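Local coordinates for protein polyketide biosynthesis 3-hydroxy-3-methylglutaryl-ACP synthase PksG (Bacillus subtilis, PDB 4YXT) that catalyses the aldol condensation of an acetyl group carried by an acyl carrier protein with a beta-ketothioester polyketide intermediate, a step in making the antibiotic bacillaene, at residues G13-D19 and R359-M364; L38-A43 and C291-N296; K42-P47 and Y367-F371. The protein carries 1 engineered substitution. One frame throughout, in Å; residues are numbered along the deposited sequence.

In the fold
The three contacts meet at a small mixed sheet of three strands, in which 16-19 lies between 41-43, antiparallel to it, and 360-361, parallel to it. Contact 1 joins the central strand to 360-361; contacts 2 and 3 both start from the segment around 41-43, which faces helix 291-294 in contact 2 and helix 364-370 in contact 3. The centres of contacts 1 and 2 lie about 11 Å apart, those of contacts 1 and 3 about 8 Å, and those of contacts 2 and 3 about 14 Å. Along the chain contact 2 is nested within the loop closed by contact 1, while contacts 1 and 3 alternate. Each ties the N-terminal family region to the C-terminal one.

Contact 1. Residues G13-D19 and R359-M364; sequences GGTAYLD and RYQLSM
Y17 meets the guanidinium of R359 with its CB and Q361 with its ring. Its CG sits between the backbone N and the carbonyl carbon (chi1 73°), which brings the ring over the neighbouring strand, where CA of Q361 lies over one face, 4.2 Å from the ring centroid, in a CH-pi contact. The carbonyl O of R359 approaches the ring edge at CE2. Q361, extended beyond its CG, crosses the tyrosine obliquely, its amide plane turned 45° from the ring; OE1 ends 2.9 Å from Y17 OH.

R359 crosses Y17 at about a right angle, though the ring and guanidinium planes are only 16° apart. Its chain bends at chi3, and the guanidinium face lies over CB of Y17, not over the ring. In the guanidinium plane, NH1 gives a hydrogen bond of 3.0 Å to G13 O. Between the parallel strands, Y360 N binds T15 O, Y17 N binds Y360 O at 2.8 Å, and L362 N binds Y17 O at 2.9 Å. At the far end one water accepts from D19 N and Q361 NE2 and donates to L362 O, while L18 CD1 packs on L362 CB.

R359 also forms a salt bridge through NH2 to E41 OE1 and hydrogen bonds through NE to L356 O and NH1 to R293 O. With all three nitrogens engaged, the guanidinium is firmly oriented, its charge probably balanced in part by E41.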
loop_
_atom_site.group_PDB
_atom_site.type_symbol
_atom_site.label_atom_id
_atom_site.label_comp_id
_atom_site.label_asym_id
_atom_site.label_seq_id
_atom_site.Cartn_x
_atom_site.Cartn_y
_atom_site.Cartn_z
ATOM N N GLY A 13 16.105 -15.853 -0.814
ATOM C CA GLY A 13 17.034 -15.169 -1.720
ATOM C C GLY A 13 17.301 -15.895 -3.020
ATOM O O GLY A 13 18.419 -15.912 -3.502
ATOM N N GLY A 14 16.260 -16.471 -3.594
ATOM C CA GLY A 14 16.298 -16.946 -4.964
ATOM C C GLY A 14 16.632 -18.423 -4.998
ATOM O O GLY A 14 17.090 -19.004 -4.014
ATOM N N THR A 15 16.402 -19.014 -6.154
ATOM C CA THR A 15 16.758 -20.389 -6.406
ATOM C C THR A 15 18.051 -20.397 -7.248
ATOM O O THR A 15 18.643 -21.444 -7.476
ATOM C CB THR A 15 15.623 -21.074 -7.174
ATOM O OG1 THR A 15 15.369 -20.325 -8.340
ATOM C CG2 THR A 15 14.355 -21.051 -6.428
ATOM N N ALA A 16 18.492 -19.228 -7.714
ATOM C CA ALA A 16 19.674 -19.127 -8.567
ATOM C C ALA A 16 20.430 -17.881 -8.206
ATOM O O ALA A 16 19.819 -16.867 -7.855
ATOM C CB ALA A 16 19.288 -19.103 -10.034
ATOM N N TYR A 17 21.756 -17.936 -8.278
ATOM C CA TYR A 17 22.557 -16.730 -8.054
ATOM C C TYR A 17 23.603 -16.557 -9.102
ATOM O O TYR A 17 23.771 -17.436 -9.962
ATOM C CB TYR A 17 23.184 -16.707 -6.683
ATOM C CG TYR A 17 24.326 -17.653 -6.479
ATOM C CD1 TYR A 17 25.627 -17.174 -6.445
ATOM C CD2 TYR A 17 24.106 -19.032 -6.312
ATOM C CE1 TYR A 17 26.700 -18.025 -6.247
ATOM C CE2 TYR A 17 25.175 -19.904 -6.120
ATOM C CZ TYR A 17 26.478 -19.379 -6.095
ATOM O OH TYR A 17 27.555 -20.181 -5.913
ATOM N N LEU A 18 24.241 -15.379 -9.077
ATOM C CA LEU A 18 25.401 -15.086 -9.923
ATOM C C LEU A 18 26.572 -14.687 -9.068
ATOM O O LEU A 18 26.425 -13.975 -8.072
ATOM C CB LEU A 18 25.098 -13.986 -10.934
ATOM C CG LEU A 18 26.169 -13.814 -12.013
ATOM C CD1 LEU A 18 26.012 -14.880 -13.100
ATOM C CD2 LEU A 18 26.123 -12.406 -12.580
ATOM N N ASP A 19 27.757 -15.159 -9.419
ATOM C CA ASP A 19 28.939 -14.654 -8.747
ATOM C C ASP A 19 29.285 -13.300 -9.357
ATOM O O ASP A 19 29.564 -13.171 -10.529
ATOM C CB ASP A 19 30.112 -15.617 -8.833
ATOM C CG ASP A 19 31.312 -15.132 -8.032
ATOM O OD1 ASP A 19 31.150 -14.592 -6.909
ATOM O OD2 ASP A 19 32.426 -15.316 -8.519
ATOM N N ARG A 359 21.622 -22.512 -3.463
ATOM C CA ARG A 359 21.110 -21.976 -4.716
ATOM C C ARG A 359 22.004 -22.386 -5.850
ATOM O O ARG A 359 23.202 -22.645 -5.651
ATOM C CB ARG A 359 21.009 -20.438 -4.674
ATOM C CG ARG A 359 20.126 -19.894 -3.574
ATOM C CD ARG A 359 20.291 -18.390 -3.425
ATOM N NE ARG A 359 21.637 -18.059 -2.920
ATOM C CZ ARG A 359 22.147 -16.832 -2.830
ATOM N NH1 ARG A 359 21.396 -15.766 -3.178
ATOM N NH2 ARG A 359 23.414 -16.659 -2.372
ATOM N N TYR A 360 21.422 -22.412 -7.045
ATOM C CA TYR A 360 22.121 -22.791 -8.257
ATOM C C TYR A 360 22.888 -21.639 -8.840
ATOM O O TYR A 360 22.325 -20.564 -9.092
ATOM C CB TYR A 360 21.099 -23.236 -9.283
ATOM C CG TYR A 360 21.650 -23.763 -10.583
ATOM C CD1 TYR A 360 21.900 -25.118 -10.749
ATOM C CD2 TYR A 360 21.844 -22.929 -11.660
ATOM C CE1 TYR A 360 22.363 -25.617 -11.950
ATOM C CE2 TYR A 360 22.299 -23.410 -12.859
ATOM C CZ TYR A 360 22.568 -24.756 -13.003
ATOM O OH TYR A 360 23.027 -25.236 -14.219
ATOM N N GLN A 361 24.166 -21.882 -9.121
ATOM C CA GLN A 361 25.029 -20.864 -9.708
ATOM C C GLN A 361 24.902 -20.742 -11.235
ATOM O O GLN A 361 25.139 -21.694 -11.953
ATOM C CB GLN A 361 26.481 -21.160 -9.373
ATOM C CG GLN A 361 27.418 -20.189 -10.072
ATOM C CD GLN A 361 28.743 -20.035 -9.375
ATOM O OE1 GLN A 361 29.024 -20.709 -8.393
ATOM N NE2 GLN A 361 29.562 -19.144 -9.877
ATOM N N LEU A 362 24.577 -19.552 -11.723
ATOM C CA LEU A 362 24.490 -19.319 -13.141
ATOM C C LEU A 362 25.869 -19.103 -13.777
ATOM O O LEU A 362 26.756 -18.509 -13.180
ATOM C CB LEU A 362 23.622 -18.093 -13.426
ATOM C CG LEU A 362 22.167 -18.124 -12.996
ATOM C CD1 LEU A 362 21.586 -16.744 -13.242
ATOM C CD2 LEU A 362 21.341 -19.182 -13.734
ATOM N N SER A 363 26.026 -19.546 -15.016
ATOM C CA SER A 363 27.180 -19.169 -15.819
ATOM C C SER A 363 26.854 -17.857 -16.531
ATOM O O SER A 363 25.686 -17.489 -16.681
ATOM C CB SER A 363 27.401 -20.209 -16.895
ATOM O OG SER A 363 26.294 -20.183 -17.810
ATOM N N MET A 364 27.890 -17.193 -17.032
ATOM C CA MET A 364 27.703 -15.967 -17.792
ATOM C C MET A 364 26.910 -16.185 -19.074
ATOM O O MET A 364 26.246 -15.268 -19.543
ATOM C CB MET A 364 29.056 -15.317 -18.118
ATOM C CG MET A 364 29.753 -14.728 -16.903
ATOM S SD MET A 364 28.773 -13.444 -16.078
ATOM C CE MET A 364 29.612 -13.527 -14.505
HETATM O O HOH W 1 28.195 -17.272 -11.454
#

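Contact 2. Residues L38-A43 and C291-N296; sequences LMKEKA and CQRVGN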
loop_
_atom_site.group_PDB
_atom_site.type_symbol
_atom_site.label_atom_id
_atom_site.label_comp_id
_atom_site.label_asym_id
_atom_site.label_seq_id
_atom_site.Cartn_x
_atom_site.Cartn_y
_atom_site.Cartn_z
ATOM N N LEU A 38 31.341 -3.865 -2.075
ATOM C CA LEU A 38 31.378 -4.893 -1.034
ATOM C C LEU A 38 30.288 -5.927 -1.253
ATOM O O LEU A 38 29.550 -6.256 -0.336
ATOM C CB LEU A 38 31.256 -4.291 0.377
ATOM C CG LEU A 38 32.261 -3.260 0.892
ATOM C CD1 LEU A 38 31.967 -2.898 2.353
ATOM C CD2 LEU A 38 33.721 -3.656 0.786
ATOM N N MET A 39 30.181 -6.425 -2.465
ATOM C CA MET A 39 29.142 -7.388 -2.837
ATOM C C MET A 39 29.774 -8.665 -3.406
ATOM O O MET A 39 30.866 -8.618 -3.920
ATOM C CB MET A 39 28.180 -6.728 -3.821
ATOM C CG MET A 39 27.401 -5.562 -3.186
ATOM S SD MET A 39 26.502 -5.933 -1.635
ATOM C CE MET A 39 24.813 -5.939 -2.253
ATOM N N LYS A 40 29.111 -9.815 -3.278
ATOM C CA LYS A 40 29.711 -11.085 -3.747
ATOM C C LYS A 40 28.778 -11.876 -4.594
ATOM O O LYS A 40 29.206 -12.474 -5.544
ATOM C CB LYS A 40 30.186 -11.977 -2.584
ATOM C CG LYS A 40 30.928 -11.249 -1.470
ATOM C CD LYS A 40 30.880 -12.025 -0.173
ATOM C CE LYS A 40 31.928 -13.136 -0.136
ATOM N NZ LYS A 40 31.992 -13.764 1.235
ATOM N N GLU A 41 27.504 -11.924 -4.242
ATOM C CA GLU A 41 26.573 -12.652 -5.036
ATOM C C GLU A 41 25.321 -11.827 -5.155
ATOM O O GLU A 41 25.035 -11.003 -4.329
ATOM C CB GLU A 41 26.250 -14.008 -4.383
ATOM C CG GLU A 41 27.470 -14.869 -4.058
ATOM C CD GLU A 41 27.183 -15.948 -3.021
ATOM O OE1 GLU A 41 26.424 -15.694 -2.059
ATOM O OE2 GLU A 41 27.729 -17.061 -3.145
ATOM N N LYS A 42 24.604 -12.025 -6.238
ATOM C CA LYS A 42 23.241 -11.522 -6.336
ATOM C C LYS A 42 22.347 -12.693 -6.711
ATOM O O LYS A 42 22.731 -13.506 -7.565
ATOM C CB LYS A 42 23.148 -10.394 -7.348
ATOM C CG LYS A 42 23.515 -10.746 -8.796
ATOM C CD LYS A 42 23.316 -9.491 -9.636
ATOM C CE LYS A 42 23.173 -9.806 -11.117
ATOM N NZ LYS A 42 22.585 -8.623 -11.813
ATOM N N ALA A 43 21.191 -12.802 -6.054
ATOM C CA ALA A 43 20.128 -13.665 -6.527
ATOM C C ALA A 43 19.636 -13.197 -7.876
ATOM O O ALA A 43 19.612 -12.004 -8.144
ATOM C CB ALA A 43 18.979 -13.641 -5.539
ATOM N N CYS A 291 23.070 -9.732 2.996
ATOM C CA CYS A 291 22.906 -8.721 1.978
ATOM C C CYS A 291 23.931 -8.887 0.876
ATOM O O CYS A 291 23.601 -8.763 -0.283
ATOM C CB CYS A 291 22.989 -7.324 2.626
ATOM S SG CYS A 291 21.577 -7.044 3.733
ATOM N N GLN A 292 25.160 -9.211 1.249
ATOM C CA GLN A 292 26.206 -9.452 0.283
ATOM C C GLN A 292 25.989 -10.658 -0.604
ATOM O O GLN A 292 26.715 -10.807 -1.567
ATOM C CB GLN A 292 27.513 -9.751 0.991
ATOM C CG GLN A 292 28.083 -8.595 1.777
ATOM C CD GLN A 292 29.481 -8.928 2.214
ATOM O OE1 GLN A 292 30.413 -8.849 1.414
ATOM N NE2 GLN A 292 29.630 -9.366 3.460
ATOM N N ARG A 293 25.057 -11.538 -0.262
ATOM C CA ARG A 293 24.858 -12.754 -1.018
ATOM C C ARG A 293 23.594 -12.741 -1.849
ATOM O O ARG A 293 23.439 -13.535 -2.798
ATOM C CB ARG A 293 24.905 -13.952 -0.080
ATOM C CG ARG A 293 26.193 -14.080 0.716
ATOM C CD ARG A 293 26.205 -15.320 1.639
ATOM N NE ARG A 293 26.092 -16.499 0.802
ATOM C CZ ARG A 293 25.911 -17.727 1.217
ATOM N NH1 ARG A 293 25.761 -18.008 2.502
ATOM N NH2 ARG A 293 25.811 -18.670 0.300
ATOM N N VAL A 294 22.722 -11.782 -1.548
ATOM C CA VAL A 294 21.470 -11.616 -2.312
ATOM C C VAL A 294 21.390 -10.390 -3.243
ATOM O O VAL A 294 20.791 -10.416 -4.333
ATOM C CB VAL A 294 20.292 -11.626 -1.308
ATOM C CG1 VAL A 294 18.980 -11.834 -2.031
ATOM C CG2 VAL A 294 20.474 -12.795 -0.352
ATOM N N GLY A 295 22.014 -9.309 -2.829
ATOM C CA GLY A 295 21.906 -8.069 -3.576
ATOM C C GLY A 295 20.960 -7.095 -2.898
ATOM O O GLY A 295 20.554 -7.316 -1.786
ATOM N N ASN A 296 20.708 -5.982 -3.558
ATOM C CA ASN A 296 19.719 -5.029 -3.150
ATOM C C ASN A 296 18.344 -5.619 -3.453
ATOM O O ASN A 296 17.958 -5.815 -4.616
ATOM C CB ASN A 296 19.869 -3.695 -3.914
ATOM C CG ASN A 296 18.740 -2.715 -3.608
ATOM O OD1 ASN A 296 18.100 -2.748 -2.542
ATOM N ND2 ASN A 296 18.475 -1.845 -4.566
HETATM O O HOH W 2 25.348 -18.624 -2.157
#
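E41 and R293 lie side by side and point the same way, one from strand 41-43 and the other from the last turn of helix 291-294. Starting at CB, R293 already touches its partner: E41 OE1 is 3.0 Å away, and CG follows at 3.2 Å. CD continues past the same oxygen. The chain then bends at chi3 (62°), turning NE back so that it donates to OE1 at 3.0 Å with an N-H...O angle of 168°. The oxygen lies in the guanidinium plane, and NE meets it on its syn side, 20° out of the carboxylate plane. Farther out, NH2 forms a salt bridge with D357 OD1; a water beside it is only a weak link to E41 OE2.

The backbones join beneath this pair. Q292 O takes two hydrogen bonds in its carbonyl plane, from K40 N and from E41 N, the latter 3.0 Å long. V294 O accepts from A43 N, also at 3.0 Å, and A43 CB rests on V294 CG1. M39 bends twice to bring CE within 3.7 Å of C291 O and beside G295 CA.

E41 OE1 is shared by two arginines, since R359 NH2 also forms a salt bridge to it. Such a pairing would probably keep the glutamate ionised. It joins strand and helix just ahead of N296, whose OD1 is bonded to M298 N and whose side chain is about 4 Å from that of H250, a probable catalytic proton donor/acceptor.

Contact 3. Residues K42-P47 and Y367-F371; sequences KAVALP and YELLF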
loop_
_atom_site.group_PDB
_atom_site.type_symbol
_atom_site.label_atom_id
_atom_site.label_comp_id
_atom_site.label_asym_id
_atom_site.label_seq_id
_atom_site.Cartn_x
_atom_site.Cartn_y
_atom_site.Cartn_z
ATOM N N LYS A 42 24.604 -12.025 -6.238
ATOM C CA LYS A 42 23.241 -11.522 -6.336
ATOM C C LYS A 42 22.347 -12.693 -6.711
ATOM O O LYS A 42 22.731 -13.506 -7.565
ATOM C CB LYS A 42 23.148 -10.394 -7.348
ATOM C CG LYS A 42 23.515 -10.746 -8.796
ATOM C CD LYS A 42 23.316 -9.491 -9.636
ATOM C CE LYS A 42 23.173 -9.806 -11.117
ATOM N NZ LYS A 42 22.585 -8.623 -11.813
ATOM N N ALA A 43 21.191 -12.802 -6.054
ATOM C CA ALA A 43 20.128 -13.665 -6.527
ATOM C C ALA A 43 19.636 -13.197 -7.876
ATOM O O ALA A 43 19.612 -12.004 -8.144
ATOM C CB ALA A 43 18.979 -13.641 -5.539
ATOM N N VAL A 44 19.223 -14.126 -8.737
ATOM C CA VAL A 44 18.648 -13.784 -10.050
ATOM C C VAL A 44 17.306 -14.537 -10.222
ATOM O O VAL A 44 17.258 -15.782 -10.255
ATOM C CB VAL A 44 19.619 -14.090 -11.211
ATOM C CG1 VAL A 44 19.063 -13.591 -12.555
ATOM C CG2 VAL A 44 21.001 -13.493 -10.954
ATOM N N ALA A 45 16.205 -13.779 -10.252
ATOM C CA ALA A 45 14.889 -14.350 -10.491
ATOM C C ALA A 45 14.821 -14.971 -11.904
ATOM O O ALA A 45 15.215 -14.348 -12.896
ATOM C CB ALA A 45 13.802 -13.289 -10.351
ATOM N N LEU A 46 14.291 -16.189 -11.965
ATOM C CA LEU A 46 14.065 -16.889 -13.211
ATOM C C LEU A 46 12.659 -16.611 -13.758
ATOM O O LEU A 46 11.756 -16.170 -13.018
ATOM C CB LEU A 46 14.240 -18.380 -12.974
ATOM C CG LEU A 46 15.584 -18.733 -12.333
ATOM C CD1 LEU A 46 15.504 -19.869 -11.312
ATOM C CD2 LEU A 46 16.537 -19.066 -13.449
ATOM N N PRO A 47 12.461 -16.878 -15.061
ATOM C CA PRO A 47 11.194 -16.644 -15.739
ATOM C C PRO A 47 9.976 -17.247 -15.047
ATOM O O PRO A 47 8.866 -16.726 -15.194
ATOM C CB PRO A 47 11.425 -17.325 -17.096
ATOM C CG PRO A 47 12.861 -17.065 -17.354
ATOM C CD PRO A 47 13.512 -17.264 -16.022
ATOM N N TYR A 367 23.339 -16.400 -17.697
ATOM C CA TYR A 367 22.894 -15.142 -17.141
ATOM C C TYR A 367 22.658 -14.086 -18.244
ATOM O O TYR A 367 21.706 -13.297 -18.172
ATOM C CB TYR A 367 23.886 -14.666 -16.083
ATOM C CG TYR A 367 23.633 -13.245 -15.675
ATOM C CD1 TYR A 367 22.536 -12.910 -14.865
ATOM C CD2 TYR A 367 24.456 -12.229 -16.114
ATOM C CE1 TYR A 367 22.287 -11.603 -14.510
ATOM C CE2 TYR A 367 24.207 -10.919 -15.769
ATOM C CZ TYR A 367 23.118 -10.613 -14.969
ATOM O OH TYR A 367 22.906 -9.303 -14.623
ATOM N N GLU A 368 23.496 -14.102 -19.279
ATOM C CA GLU A 368 23.375 -13.166 -20.404
ATOM C C GLU A 368 22.143 -13.492 -21.271
ATOM O O GLU A 368 21.627 -12.628 -22.005
ATOM C CB GLU A 368 24.663 -13.205 -21.249
ATOM C CG GLU A 368 24.900 -12.011 -22.171
ATOM C CD GLU A 368 25.627 -10.851 -21.500
ATOM O OE1 GLU A 368 26.696 -11.075 -20.886
ATOM O OE2 GLU A 368 25.130 -9.709 -21.610
ATOM N N LEU A 369 21.676 -14.739 -21.184
ATOM C CA LEU A 369 20.467 -15.155 -21.895
ATOM C C LEU A 369 19.237 -14.577 -21.202
ATOM O O LEU A 369 18.269 -14.204 -21.863
ATOM C CB LEU A 369 20.381 -16.685 -21.978
ATOM C CG LEU A 369 19.839 -17.377 -23.246
ATOM C CD1 LEU A 369 18.427 -17.905 -23.043
ATOM C CD2 LEU A 369 19.920 -16.515 -24.503
ATOM N N LEU A 370 19.280 -14.487 -19.875
ATOM C CA LEU A 370 18.176 -13.895 -19.109
ATOM C C LEU A 370 18.255 -12.356 -19.070
ATOM O O LEU A 370 17.280 -11.697 -19.387
ATOM C CB LEU A 370 18.152 -14.443 -17.685
ATOM C CG LEU A 370 18.190 -15.952 -17.530
ATOM C CD1 LEU A 370 18.693 -16.275 -16.129
ATOM C CD2 LEU A 370 16.835 -16.577 -17.800
ATOM N N PHE A 371 19.408 -11.786 -18.699
ATOM C CA PHE A 371 19.591 -10.325 -18.697
ATOM C C PHE A 371 19.106 -9.678 -19.993
ATOM O O PHE A 371 19.021 -8.469 -20.063
ATOM C CB PHE A 371 21.057 -9.940 -18.423
#
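Y367 reaches across to K42 from the first position of 367-371, inside helix 364-370. With CG anti to the backbone N (chi1 168°), the ring is carried out from the helix towards strand 41-43, and its OH accepts a hydrogen bond of 2.9 Å from K42 NZ. The two side chains cross at about a right angle: the lysine comes in extended beyond CG, with CE 3.6 Å from the same hydroxyl. Both polar ends have a further partner in E165, whose backbone O is bound by K42 NZ and whose OE2 is bonded to Y367 OH. Lower down the ring, V44 CG1 lies at the edge near the ring plane, 4.2 Å from CD1.

One helical turn on, L370 points at the loop that follows the strand. Its two methyls divide the work. CD2 packs against the ring of P47, 3.8 Å from CD and 4.0 Å from CG, the two side chains crossing steeply. CD1 turns to L46, with CD2 of that leucine 4.4 Å away, and to V44 CG1 at a similar distance; these looser contacts continue the apolar side of the interface. F371 N hydrogen-bonds to Y367 O, and its CB, the last atom modelled of that side chain, lies over one face of the tyrosine, toward the rim.

One side of helix 364-370 thus packs on the small three-stranded sheet: Y367 meets strand 41-43 through K42, and both Y367 and L370 meet the loop that follows, away from the probable catalytic residues of this thiolase-like fold of the HMG-CoA synthase family.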